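Local coordinates for V-type ATP synthase alpha chain (Nanoarchaeum equitans Kin4-M, PDB 5BN3), which is a V-type alpha chain of the ATP synthase alpha/beta family, with a P-loop nucleotide-binding domain that holds ADP in this model, at residues 457-460 against 461-464; 257-260 against 261-265; 553-556 against 557-560; 118-121 against 122-126; 52-55 against 56-60. All blocks are in the same frame, centred on the assembly; numbering follows the deposited sequence.

In the fold
Read from the N terminus, the five contacts lie in series: each joins neighbouring residues of one continuous stretch, and none crosses or encloses another. Contact 5 rounds the loop before strand 60-61 in the N-terminal beta-barrel domain. Contact 4 closes the turn between strands 114-118 and 125-126 in the barrel-sandwich domain, its centre about 51 Å from that of contact 5. Contact 2 runs along helix 254-263 of the nucleotide-binding domain. Contact 1 lies where helix 441-458 leads toward the loop before helix 472-489, and contact 3 forms two turns of helix 552-562, their centres about 34 Å apart. Contacts 3 and 5 fall on opposite sides of the chain's centre, about 72 Å apart between centres.

Contact 1. Residues 457-460 against 461-464; sequences ELMD and IVSI
Met459 and Val462 lie side by side and point the same way, two apolar chains three residues apart, near the C-terminal end of helix 441-458 and before the loop to helix 472-489. The touching end of the methionine is its methyl group: CE of Met459 comes to 3.5 Å from CG2 of Val462. The chain bends to get there, since CB leads off from the following residues and the turns at chi2 (-90°) and chi3 (89°) bring CE back alongside the valine. CG2 is the valine branch beside its own backbone N, so it also lies against the carbonyl oxygen of Leu458.

The second pair is set differently. Leu458 and Ile461 slant across one another, and their ends come closest, CD2 of Leu458 lying 4.2 Å from CD1 of Ile461. Leu458 is buried and continues onto Tyr477 and Leu478 of helix 472-489, whereas Ile461 packs on Thr358 of the neighbouring NEQ263 chain. The backbone bond from Val462 N to Leu458 O, 2.9 Å long, joins a member of each pair. One residue farther on, the bond from Ser463 N to Asp460 O is weak, at 3.4 Å, and Ser463 is the centre of an inverse gamma turn.

The chemistry is thus mainly apolar, methyl against methyl, with the bond from Val462 N to Leu458 O among the apolar contacts. It implies a small hydrophobic patch that Leu458 extends to a second helix and Ile461 to a second subunit.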
loop_
_atom_site.group_PDB
_atom_site.type_symbol
_atom_site.label_atom_id
_atom_site.label_comp_id
_atom_site.label_asym_id
_atom_site.label_seq_id
_atom_site.Cartn_x
_atom_site.Cartn_y
_atom_site.Cartn_z
ATOM N N GLU A 457 7.387 -22.035 20.808
ATOM C CA GLU A 457 6.603 -23.010 20.056
ATOM C C GLU A 457 5.347 -23.423 20.818
ATOM O O GLU A 457 4.320 -23.731 20.215
ATOM C CB GLU A 457 7.443 -24.257 19.760
ATOM C CG GLU A 457 8.646 -24.026 18.855
ATOM C CD GLU A 457 9.548 -25.246 18.772
ATOM O OE1 GLU A 457 9.242 -26.264 19.431
ATOM O OE2 GLU A 457 10.566 -25.186 18.050
ATOM N N LEU A 458 5.437 -23.422 22.145
ATOM C CA LEU A 458 4.364 -23.932 23.000
ATOM C C LEU A 458 3.252 -22.922 23.286
ATOM O O LEU A 458 2.121 -23.311 23.581
ATOM C CB LEU A 458 4.944 -24.457 24.319
ATOM C CG LEU A 458 5.765 -25.748 24.256
ATOM C CD1 LEU A 458 6.419 -26.052 25.593
ATOM C CD2 LEU A 458 4.885 -26.905 23.837
ATOM N N MET A 459 3.566 -21.632 23.192
ATOM C CA MET A 459 2.621 -20.581 23.575
ATOM C C MET A 459 1.445 -20.423 22.607
ATOM O O MET A 459 0.447 -19.780 22.938
ATOM C CB MET A 459 3.346 -19.243 23.749
ATOM C CG MET A 459 4.316 -19.190 24.925
ATOM S SD MET A 459 3.592 -18.628 26.483
ATOM C CE MET A 459 3.006 -20.172 27.175
ATOM N N ASP A 460 1.567 -21.007 21.419
ATOM C CA ASP A 460 0.490 -20.993 20.434
ATOM C C ASP A 460 -0.477 -22.138 20.727
ATOM O O ASP A 460 -1.688 -22.015 20.533
ATOM C CB ASP A 460 1.064 -21.145 19.025
ATOM C CG ASP A 460 2.399 -20.441 18.860
ATOM O OD1 ASP A 460 2.546 -19.303 19.354
ATOM O OD2 ASP A 460 3.305 -21.033 18.234
ATOM N N ILE A 461 0.082 -23.253 21.188
ATOM C CA ILE A 461 -0.696 -24.399 21.641
ATOM C C ILE A 461 -1.433 -24.036 22.928
ATOM O O ILE A 461 -2.570 -24.457 23.148
ATOM C CB ILE A 461 0.217 -25.618 21.914
ATOM C CG1 ILE A 461 1.060 -25.956 20.682
ATOM C CG2 ILE A 461 -0.601 -26.818 22.345
ATOM C CD1 ILE A 461 1.948 -27.182 20.861
ATOM N N VAL A 462 -0.772 -23.244 23.769
ATOM C CA VAL A 462 -1.348 -22.760 25.023
ATOM C C VAL A 462 -2.685 -22.050 24.798
ATOM O O VAL A 462 -3.587 -22.121 25.635
ATOM C CB VAL A 462 -0.338 -21.866 25.786
ATOM C CG1 VAL A 462 -1.042 -20.885 26.712
ATOM C CG2 VAL A 462 0.639 -22.735 26.562
ATOM N N SER A 463 -2.826 -21.408 23.641
ATOM C CA SER A 463 -4.113 -20.858 23.217
ATOM C C SER A 463 -5.081 -21.979 22.827
ATOM O O SER A 463 -5.694 -21.945 21.757
ATOM C CB SER A 463 -3.928 -19.887 22.050
ATOM O OG SER A 463 -3.021 -18.852 22.390
ATOM N N ILE A 464 -5.201 -22.961 23.718
ATOM C CA ILE A 464 -6.056 -24.132 23.562
ATOM C C ILE A 464 -5.917 -24.948 24.844
ATOM O O ILE A 464 -5.903 -26.180 24.797
ATOM C CB ILE A 464 -5.634 -24.963 22.358
#

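Contact 2. Residues 257-260 against 261-265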
loop_
_atom_site.group_PDB
_atom_site.type_symbol
_atom_site.label_atom_id
_atom_site.label_comp_id
_atom_site.label_asym_id
_atom_site.label_seq_id
_atom_site.Cartn_x
_atom_site.Cartn_y
_atom_site.Cartn_z
ATOM N N MET A 257 20.042 14.292 27.109
ATOM C CA MET A 257 21.418 14.758 27.215
ATOM C C MET A 257 21.673 15.303 28.618
ATOM O O MET A 257 22.711 15.030 29.225
ATOM C CB MET A 257 21.695 15.839 26.165
ATOM C CG MET A 257 21.408 15.423 24.728
ATOM S SD MET A 257 22.650 14.318 24.021
ATOM C CE MET A 257 22.003 12.712 24.487
ATOM N N THR A 258 20.709 16.066 29.128
ATOM C CA THR A 258 20.781 16.625 30.475
ATOM C C THR A 258 20.851 15.522 31.533
ATOM O O THR A 258 21.559 15.654 32.533
ATOM C CB THR A 258 19.564 17.527 30.763
ATOM O OG1 THR A 258 19.376 18.443 29.674
ATOM C CG2 THR A 258 19.767 18.305 32.048
ATOM N N GLU A 259 20.116 14.436 31.306
ATOM C CA GLU A 259 20.131 13.281 32.206
ATOM C C GLU A 259 21.538 12.708 32.369
ATOM O O GLU A 259 21.973 12.412 33.485
ATOM C CB GLU A 259 19.181 12.197 31.689
ATOM C CG GLU A 259 19.432 10.805 32.261
ATOM C CD GLU A 259 18.873 10.621 33.663
ATOM O OE1 GLU A 259 18.291 11.582 34.209
ATOM O OE2 GLU A 259 19.012 9.509 34.216
ATOM N N VAL A 260 22.246 12.562 31.253
ATOM C CA VAL A 260 23.619 12.073 31.273
ATOM C C VAL A 260 24.523 13.034 32.047
ATOM O O VAL A 260 25.351 12.609 32.851
ATOM C CB VAL A 260 24.162 11.876 29.844
ATOM C CG1 VAL A 260 25.623 11.474 29.879
ATOM C CG2 VAL A 260 23.345 10.829 29.107
ATOM N N LEU A 261 24.345 14.332 31.808
ATOM C CA LEU A 261 25.103 15.364 32.511
ATOM C C LEU A 261 24.882 15.309 34.020
ATOM O O LEU A 261 25.792 15.593 34.798
ATOM C CB LEU A 261 24.723 16.754 31.994
ATOM C CG LEU A 261 25.181 17.152 30.591
ATOM C CD1 LEU A 261 24.655 18.536 30.229
ATOM C CD2 LEU A 261 26.692 17.128 30.513
ATOM N N GLU A 262 23.673 14.941 34.431
ATOM C CA GLU A 262 23.323 14.901 35.850
ATOM C C GLU A 262 23.801 13.632 36.556
ATOM O O GLU A 262 24.205 13.680 37.717
ATOM C CB GLU A 262 21.807 15.052 36.036
ATOM C CG GLU A 262 21.259 16.443 35.732
ATOM C CD GLU A 262 19.800 16.597 36.123
ATOM O OE1 GLU A 262 19.234 15.650 36.712
ATOM O OE2 GLU A 262 19.215 17.669 35.846
ATOM N N GLU A 263 23.756 12.504 35.855
ATOM C CA GLU A 263 23.971 11.199 36.483
ATOM C C GLU A 263 25.402 10.659 36.395
ATOM O O GLU A 263 25.920 10.116 37.367
ATOM C CB GLU A 263 22.983 10.173 35.916
ATOM C CG GLU A 263 21.525 10.498 36.205
ATOM C CD GLU A 263 21.209 10.468 37.686
ATOM O OE1 GLU A 263 21.737 9.581 38.388
ATOM O OE2 GLU A 263 20.436 11.334 38.149
ATOM N N PHE A 264 26.031 10.800 35.232
ATOM C CA PHE A 264 27.390 10.286 35.016
ATOM C C PHE A 264 28.479 10.809 35.981
ATOM O O PHE A 264 29.382 10.055 36.346
ATOM C CB PHE A 264 27.818 10.469 33.552
ATOM C CG PHE A 264 27.267 9.421 32.614
ATOM C CD1 PHE A 264 25.934 9.034 32.683
ATOM C CD2 PHE A 264 28.079 8.834 31.655
ATOM C CE1 PHE A 264 25.425 8.075 31.821
ATOM C CE2 PHE A 264 27.573 7.875 30.785
ATOM C CZ PHE A 264 26.246 7.496 30.869
ATOM N N PRO A 265 28.412 12.094 36.387
ATOM C CA PRO A 265 29.383 12.538 37.397
ATOM C C PRO A 265 29.225 11.853 38.759
ATOM O O PRO A 265 30.155 11.909 39.564
ATOM C CB PRO A 265 29.085 14.035 37.532
ATOM C CG PRO A 265 28.534 14.423 36.208
ATOM C CD PRO A 265 27.715 13.240 35.767
HETATM O O HOH W 1 18.720 12.595 36.821
#
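The beta-alpha-beta unit formed by strand 244-250, helix 254-263 and strand 280-285, within the P-loop nucleotide-binding domain, supplies this contact: Val260 and Phe264 meet one helical turn apart toward the helix's C-terminal end. CG1 of Val260 sits over the centre of the phenylalanine ring, 3.7 Å from its centroid and 11° off the ring normal, which makes a CH-pi contact over the face. That methyl is the branch opposite the backbone N (chi1 175°), a setting that carries it along the helix to the ring. The same pair is joined by the backbone bond from Phe264 N to Val260 O, 3.1 Å long. Both side chains turn inward, Val260 against Leu282 and Phe264 against Thr280 of strand 280-285, and helix 229-239 also touches both.

The other flank is acidic. Glu259 and Glu263 slant past one another with their carboxylate planes 22° apart, and CG of Glu263 comes to 3.4 Å from OE2 of Glu259. Glu259 OE1 and Glu263 OE2 remain 4.5 Å apart; like charges at this spacing probably raise the cost of ionising both, which a long, weak ion pair from Glu263 to Lys266 may partly offset. At the subunit interface, Glu262 OE2 accepts a bond from Val106 N of the NEQ263 chain, and Thr258 OG1 is bonded to Pro101 O of that chain and to Gly254 O. A water mediates between the two glutamates, lying 2.8 Å from OE1 of Glu259 and 2.5 Å from OE2 of Glu263.

Contact 3. Residues 553-556 against 557-560; sequences REEI and KAIE
Consecutive turns of an alpha-helix, 552-562 near the C terminus, pack here through residues four apart, with the inner face laid against helices 503-523 and 537-542. Glu555 and Ile559 form one such pair. CG of Glu555, set opposite its backbone N (chi1 -173°), lies 4.0 Å from CD1 of Ile559; this methylene makes the closest side-chain approach, with OE2 near CG1 of the isoleucine. The chain bends at chi2, and OE1 turns to a salt bridge with Lys547. Ile559 is buried, resting on Ile512 of helix 503-523 and on Ile537 and Ile541 of helix 537-542.

Ile556 and Glu560, farther round the helix, meet in another way. Here the carboxylate itself faces the isoleucine: the branch methyl CG2 of Ile556 lies 3.9 Å from both CD and OE2 of Glu560. Glu560 also touches Ile512 and Lys515 of helix 503-523. Lys557 instead runs outward as an extended chain, its CG passing 3.2 Å from the carbonyl oxygen of Arg553.

Backbone bonds of the regular i to i+4 kind hold these turns together. Ile559 N reaches Glu555 O at 2.8 Å, and Glu560 N meets Ile556 O at the same length. The glutamate's stem follows its amide to that carbonyl, CG of Glu560 lying 3.2 Å from Ile556 O.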
loop_
_atom_site.group_PDB
_atom_site.type_symbol
_atom_site.label_atom_id
_atom_site.label_comp_id
_atom_site.label_asym_id
_atom_site.label_seq_id
_atom_site.Cartn_x
_atom_site.Cartn_y
_atom_site.Cartn_z
ATOM N N ARG A 553 26.186 -14.021 46.210
ATOM C CA ARG A 553 27.014 -15.209 46.414
ATOM C C ARG A 553 26.491 -16.077 47.555
ATOM O O ARG A 553 26.537 -17.304 47.484
ATOM C CB ARG A 553 28.468 -14.815 46.701
ATOM C CG ARG A 553 29.142 -13.996 45.610
ATOM C CD ARG A 553 30.641 -13.877 45.859
ATOM N NE ARG A 553 31.311 -13.053 44.855
ATOM C CZ ARG A 553 31.857 -11.865 45.103
ATOM N NH1 ARG A 553 31.821 -11.360 46.328
ATOM N NH2 ARG A 553 32.444 -11.186 44.128
ATOM N N GLU A 554 26.003 -15.429 48.608
ATOM C CA GLU A 554 25.460 -16.133 49.764
ATOM C C GLU A 554 24.166 -16.852 49.406
ATOM O O GLU A 554 23.949 -17.994 49.808
ATOM C CB GLU A 554 25.202 -15.154 50.913
ATOM C CG GLU A 554 26.446 -14.490 51.491
ATOM C CD GLU A 554 26.951 -13.317 50.666
ATOM O OE1 GLU A 554 27.494 -12.369 51.271
ATOM O OE2 GLU A 554 26.822 -13.342 49.423
ATOM N N GLU A 555 23.308 -16.174 48.651
ATOM C CA GLU A 555 22.029 -16.744 48.245
ATOM C C GLU A 555 22.207 -17.932 47.297
ATOM O O GLU A 555 21.424 -18.882 47.326
ATOM C CB GLU A 555 21.147 -15.676 47.593
ATOM C CG GLU A 555 19.739 -16.147 47.287
ATOM C CD GLU A 555 18.932 -16.416 48.540
ATOM O OE1 GLU A 555 19.181 -15.746 49.563
ATOM O OE2 GLU A 555 18.048 -17.297 48.503
ATOM N N ILE A 556 23.240 -17.874 46.462
ATOM C CA ILE A 556 23.549 -18.967 45.545
ATOM C C ILE A 556 23.955 -20.215 46.318
ATOM O O ILE A 556 23.487 -21.319 46.022
ATOM C CB ILE A 556 24.662 -18.576 44.554
ATOM C CG1 ILE A 556 24.076 -17.761 43.402
ATOM C CG2 ILE A 556 25.351 -19.806 43.995
ATOM C CD1 ILE A 556 25.095 -17.368 42.361
ATOM N N LYS A 557 24.823 -20.034 47.309
ATOM C CA LYS A 557 25.198 -21.123 48.199
ATOM C C LYS A 557 23.948 -21.685 48.858
ATOM O O LYS A 557 23.794 -22.894 48.968
ATOM C CB LYS A 557 26.193 -20.643 49.259
ATOM C CG LYS A 557 27.502 -20.117 48.688
ATOM C CD LYS A 557 28.510 -19.808 49.787
ATOM C CE LYS A 557 29.838 -19.333 49.209
ATOM N NZ LYS A 557 30.898 -19.224 50.254
ATOM N N ALA A 558 23.048 -20.799 49.272
ATOM C CA ALA A 558 21.787 -21.208 49.880
ATOM C C ALA A 558 20.904 -21.996 48.912
ATOM O O ALA A 558 20.249 -22.960 49.306
ATOM C CB ALA A 558 21.040 -19.997 50.397
ATOM N N ILE A 559 20.884 -21.571 47.651
ATOM C CA ILE A 559 20.085 -22.231 46.622
ATOM C C ILE A 559 20.672 -23.591 46.237
ATOM O O ILE A 559 19.932 -24.555 46.036
ATOM C CB ILE A 559 19.917 -21.325 45.373
ATOM C CG1 ILE A 559 19.034 -20.121 45.711
ATOM C CG2 ILE A 559 19.298 -22.091 44.216
ATOM C CD1 ILE A 559 18.990 -19.065 44.629
ATOM N N GLU A 560 21.999 -23.669 46.152
ATOM C CA GLU A 560 22.684 -24.910 45.788
ATOM C C GLU A 560 22.379 -26.068 46.744
ATOM O O GLU A 560 22.217 -27.208 46.309
ATOM C CB GLU A 560 24.198 -24.679 45.684
ATOM C CG GLU A 560 24.638 -23.908 44.442
ATOM C CD GLU A 560 26.116 -23.562 44.461
ATOM O OE1 GLU A 560 26.673 -23.401 45.567
ATOM O OE2 GLU A 560 26.722 -23.450 43.374
#

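Contact 4. Residues 118-121 against 122-126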
loop_
_atom_site.group_PDB
_atom_site.type_symbol
_atom_site.label_atom_id
_atom_site.label_comp_id
_atom_site.label_asym_id
_atom_site.label_seq_id
_atom_site.Cartn_x
_atom_site.Cartn_y
_atom_site.Cartn_z
ATOM N N PRO A 118 56.721 14.953 27.293
ATOM C CA PRO A 118 57.207 14.466 25.995
ATOM C C PRO A 118 57.633 13.001 26.036
ATOM O O PRO A 118 58.048 12.509 27.085
ATOM C CB PRO A 118 58.421 15.363 25.718
ATOM C CG PRO A 118 58.904 15.765 27.065
ATOM C CD PRO A 118 57.663 15.900 27.915
ATOM N N LYS A 119 57.516 12.315 24.904
ATOM C CA LYS A 119 57.941 10.927 24.807
ATOM C C LYS A 119 58.998 10.783 23.728
ATOM O O LYS A 119 59.467 9.683 23.440
ATOM C CB LYS A 119 56.747 10.016 24.514
ATOM C CG LYS A 119 55.803 9.846 25.690
ATOM C CD LYS A 119 56.564 9.380 26.923
ATOM C CE LYS A 119 55.625 9.077 28.081
ATOM N NZ LYS A 119 56.366 8.533 29.256
ATOM N N LYS A 120 59.362 11.912 23.132
ATOM C CA LYS A 120 60.413 11.945 22.128
ATOM C C LYS A 120 61.485 12.939 22.549
ATOM O O LYS A 120 61.227 13.840 23.351
ATOM C CB LYS A 120 59.840 12.348 20.771
ATOM C CG LYS A 120 58.689 11.490 20.282
ATOM C CD LYS A 120 59.101 10.042 20.078
ATOM C CE LYS A 120 59.219 9.703 18.600
ATOM N NZ LYS A 120 58.831 8.289 18.323
ATOM N N LYS A 121 62.689 12.769 22.013
ATOM C CA LYS A 121 63.781 13.687 22.300
ATOM C C LYS A 121 64.088 14.549 21.087
ATOM O O LYS A 121 63.688 14.228 19.968
ATOM C CB LYS A 121 65.039 12.916 22.708
ATOM C CG LYS A 121 64.899 12.137 24.002
ATOM C CD LYS A 121 66.182 11.389 24.330
ATOM C CE LYS A 121 66.080 10.658 25.658
ATOM N NZ LYS A 121 67.341 9.927 25.963
ATOM N N LYS A 122 64.793 15.649 21.322
ATOM C CA LYS A 122 65.288 16.497 20.250
ATOM C C LYS A 122 66.196 15.665 19.349
ATOM O O LYS A 122 67.003 14.873 19.837
ATOM C CB LYS A 122 66.065 17.669 20.853
ATOM C CG LYS A 122 66.534 18.724 19.868
ATOM C CD LYS A 122 67.302 19.809 20.611
ATOM C CE LYS A 122 68.027 20.742 19.660
ATOM N NZ LYS A 122 68.984 21.622 20.388
ATOM N N GLY A 123 66.046 15.819 18.038
ATOM C CA GLY A 123 66.853 15.062 17.098
ATOM C C GLY A 123 66.215 13.757 16.662
ATOM O O GLY A 123 66.671 13.128 15.707
ATOM N N ASP A 124 65.169 13.336 17.367
ATOM C CA ASP A 124 64.417 12.154 16.965
ATOM C C ASP A 124 63.688 12.427 15.655
ATOM O O ASP A 124 63.248 13.551 15.403
ATOM C CB ASP A 124 63.404 11.762 18.045
ATOM C CG ASP A 124 64.045 11.048 19.220
ATOM O OD1 ASP A 124 65.292 11.020 19.301
ATOM O OD2 ASP A 124 63.296 10.521 20.070
ATOM N N THR A 125 63.574 11.402 14.816
ATOM C CA THR A 125 62.777 11.510 13.600
ATOM C C THR A 125 61.353 11.061 13.916
ATOM O O THR A 125 61.150 10.077 14.631
ATOM C CB THR A 125 63.363 10.662 12.454
ATOM O OG1 THR A 125 64.764 10.934 12.326
ATOM C CG2 THR A 125 62.672 10.989 11.140
ATOM N N ILE A 126 60.369 11.791 13.399
ATOM C CA ILE A 126 58.971 11.496 13.691
ATOM C C ILE A 126 58.174 11.318 12.398
ATOM O O ILE A 126 58.463 11.966 11.391
ATOM C CB ILE A 126 58.345 12.597 14.601
ATOM C CG1 ILE A 126 57.215 12.025 15.458
ATOM C CG2 ILE A 126 57.876 13.806 13.794
ATOM C CD1 ILE A 126 56.623 13.029 16.424
#
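Asp124 folds its carboxylate back toward Lys121, and this is the compact part of a type II beta turn from Lys121 to Asp124 that leads from strand 114-118 into strand 125-126 of the barrel-sandwich domain. Two bonds join the same two residues in opposite senses. Lys121 N gives an almost straight bond, 3.0 Å and 175°, to OD2 of Asp124, although it meets that oxygen from above the carboxylate plane. In return Asp124 N donates to Lys121 O at 3.1 Å. A chi1 of -77° sets CG beside the aspartate's own N, which turns the face of the carboxylate to the Lys121 N-H. Gly123, with phi of 92°, occupies the turn position where a positive phi is needed.

The loose side belongs to the lysines. Lys121 and Lys122 are extended and exposed, and Lys122 touches a neighbouring molecule in the crystal, so its pose may owe something to packing. Lys120 curls along the turn, its CE 4.4 Å from CG1 of Ile126 and its body on Ile154 of strand 152-157. Its NZ stays 5.3 Å from OD2 of Asp124, too far for a salt bridge. The nearby Lys120 ammonium would nonetheless probably favour an ionised aspartate, whose direct grip is on the backbone.

Contact 5. Residues 52-55 against 56-60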
loop_
_atom_site.group_PDB
_atom_site.type_symbol
_atom_site.label_atom_id
_atom_site.label_comp_id
_atom_site.label_asym_id
_atom_site.label_seq_id
_atom_site.Cartn_x
_atom_site.Cartn_y
_atom_site.Cartn_z
ATOM N N ASN A 52 15.288 31.146 8.835
ATOM C CA ASN A 52 14.170 32.083 8.864
ATOM C C ASN A 52 14.687 33.506 9.044
ATOM O O ASN A 52 15.546 33.760 9.890
ATOM C CB ASN A 52 13.193 31.733 9.989
ATOM C CG ASN A 52 11.827 32.373 9.800
ATOM O OD1 ASN A 52 11.303 32.430 8.686
ATOM N ND2 ASN A 52 11.246 32.858 10.891
ATOM N N GLY A 53 14.180 34.430 8.235
ATOM C CA GLY A 53 14.604 35.814 8.321
ATOM C C GLY A 53 15.743 36.154 7.380
ATOM O O GLY A 53 16.110 37.321 7.248
ATOM N N LEU A 54 16.310 35.141 6.728
ATOM C CA LEU A 54 17.357 35.381 5.735
ATOM C C LEU A 54 16.774 36.118 4.529
ATOM O O LEU A 54 15.582 36.006 4.241
ATOM C CB LEU A 54 18.022 34.074 5.292
ATOM C CG LEU A 54 19.092 33.457 6.198
ATOM C CD1 LEU A 54 19.696 32.216 5.551
ATOM C CD2 LEU A 54 20.177 34.469 6.502
ATOM N N LYS A 55 17.618 36.868 3.829
ATOM C CA LYS A 55 17.165 37.731 2.743
ATOM C C LYS A 55 17.918 37.437 1.449
ATOM O O LYS A 55 19.120 37.169 1.475
ATOM C CB LYS A 55 17.385 39.194 3.129
ATOM C CG LYS A 55 16.192 40.104 2.910
ATOM C CD LYS A 55 16.613 41.567 3.016
ATOM C CE LYS A 55 17.536 41.800 4.206
ATOM N NZ LYS A 55 18.156 43.156 4.191
ATOM N N VAL A 56 17.212 37.498 0.321
ATOM C CA VAL A 56 17.833 37.331 -0.994
ATOM C C VAL A 56 18.903 38.409 -1.213
ATOM O O VAL A 56 19.888 38.199 -1.922
ATOM C CB VAL A 56 16.766 37.339 -2.122
ATOM C CG1 VAL A 56 17.400 37.461 -3.499
ATOM C CG2 VAL A 56 15.917 36.075 -2.051
ATOM N N GLY A 57 18.727 39.556 -0.568
ATOM C CA GLY A 57 19.738 40.595 -0.618
ATOM C C GLY A 57 20.798 40.473 0.466
ATOM O O GLY A 57 20.945 41.375 1.290
ATOM N N GLU A 58 21.547 39.368 0.460
ATOM C CA GLU A 58 22.568 39.120 1.484
ATOM C C GLU A 58 23.799 38.377 0.958
ATOM O O GLU A 58 23.690 37.504 0.096
ATOM C CB GLU A 58 21.971 38.374 2.688
ATOM C CG GLU A 58 21.230 39.274 3.661
ATOM C CD GLU A 58 21.002 38.626 5.010
ATOM O OE1 GLU A 58 19.848 38.247 5.301
ATOM O OE2 GLU A 58 21.973 38.503 5.785
ATOM N N PRO A 59 24.982 38.723 1.488
ATOM C CA PRO A 59 26.253 38.150 1.035
ATOM C C PRO A 59 26.544 36.773 1.629
ATOM O O PRO A 59 26.038 36.440 2.703
ATOM C CB PRO A 59 27.282 39.152 1.562
ATOM C CG PRO A 59 26.656 39.682 2.813
ATOM C CD PRO A 59 25.180 39.753 2.528
ATOM N N VAL A 60 27.352 35.989 0.922
ATOM C CA VAL A 60 27.859 34.718 1.430
ATOM C C VAL A 60 29.384 34.755 1.373
ATOM O O VAL A 60 29.960 35.093 0.339
ATOM C CB VAL A 60 27.340 33.523 0.601
ATOM C CG1 VAL A 60 27.998 32.225 1.056
ATOM C CG2 VAL A 60 25.830 33.418 0.711
HETATM O O HOH W 2 19.009 38.321 8.363
#
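Glu58 reaches back across an inverse gamma turn centred on Gly57 to meet Lys55, in the loop that leads into strand 60-61 of the N-terminal beta-barrel domain. Its chain can be followed outward as an example of an acid binding backbone. CB begins 3.3 Å from the carbonyl oxygen of Lys55. With chi1 at -81°, CG stands beside the glutamate's own N and heads back along the preceding residues, coming 3.9 Å from CB of Lys55. CD continues the extended chain past that same methylene.

At the tip the two oxygens part company. OE1 accepts a weak, bent bond from Lys55 N, 3.0 Å long at an angle of 130°, and lies 3.4 Å from CB of that lysine. It also accepts a hydrogen bond from a water 3.2 Å away, which donates to Gly53 O as well. CD2 of Leu54 approaches OE1 at 4.0 Å, its side chain crossing the glutamate at about a right angle and packing on Ile7 and Val26 of the barrel. OE2 is bonded to Glu28 N.

The lysine's ammonium takes no direct part: Lys55 NZ is 5.3 Å from OE1 of Glu58. Glu28 N thus grips OE2, while OE1 has a weak bond from Lys55 N and a long one from the water. One side chain so links residues 53-55 to the Glu28 backbone, in a loop whose Gly53, Leu54 and Val56 backbones also bond to the NEQ263 chain.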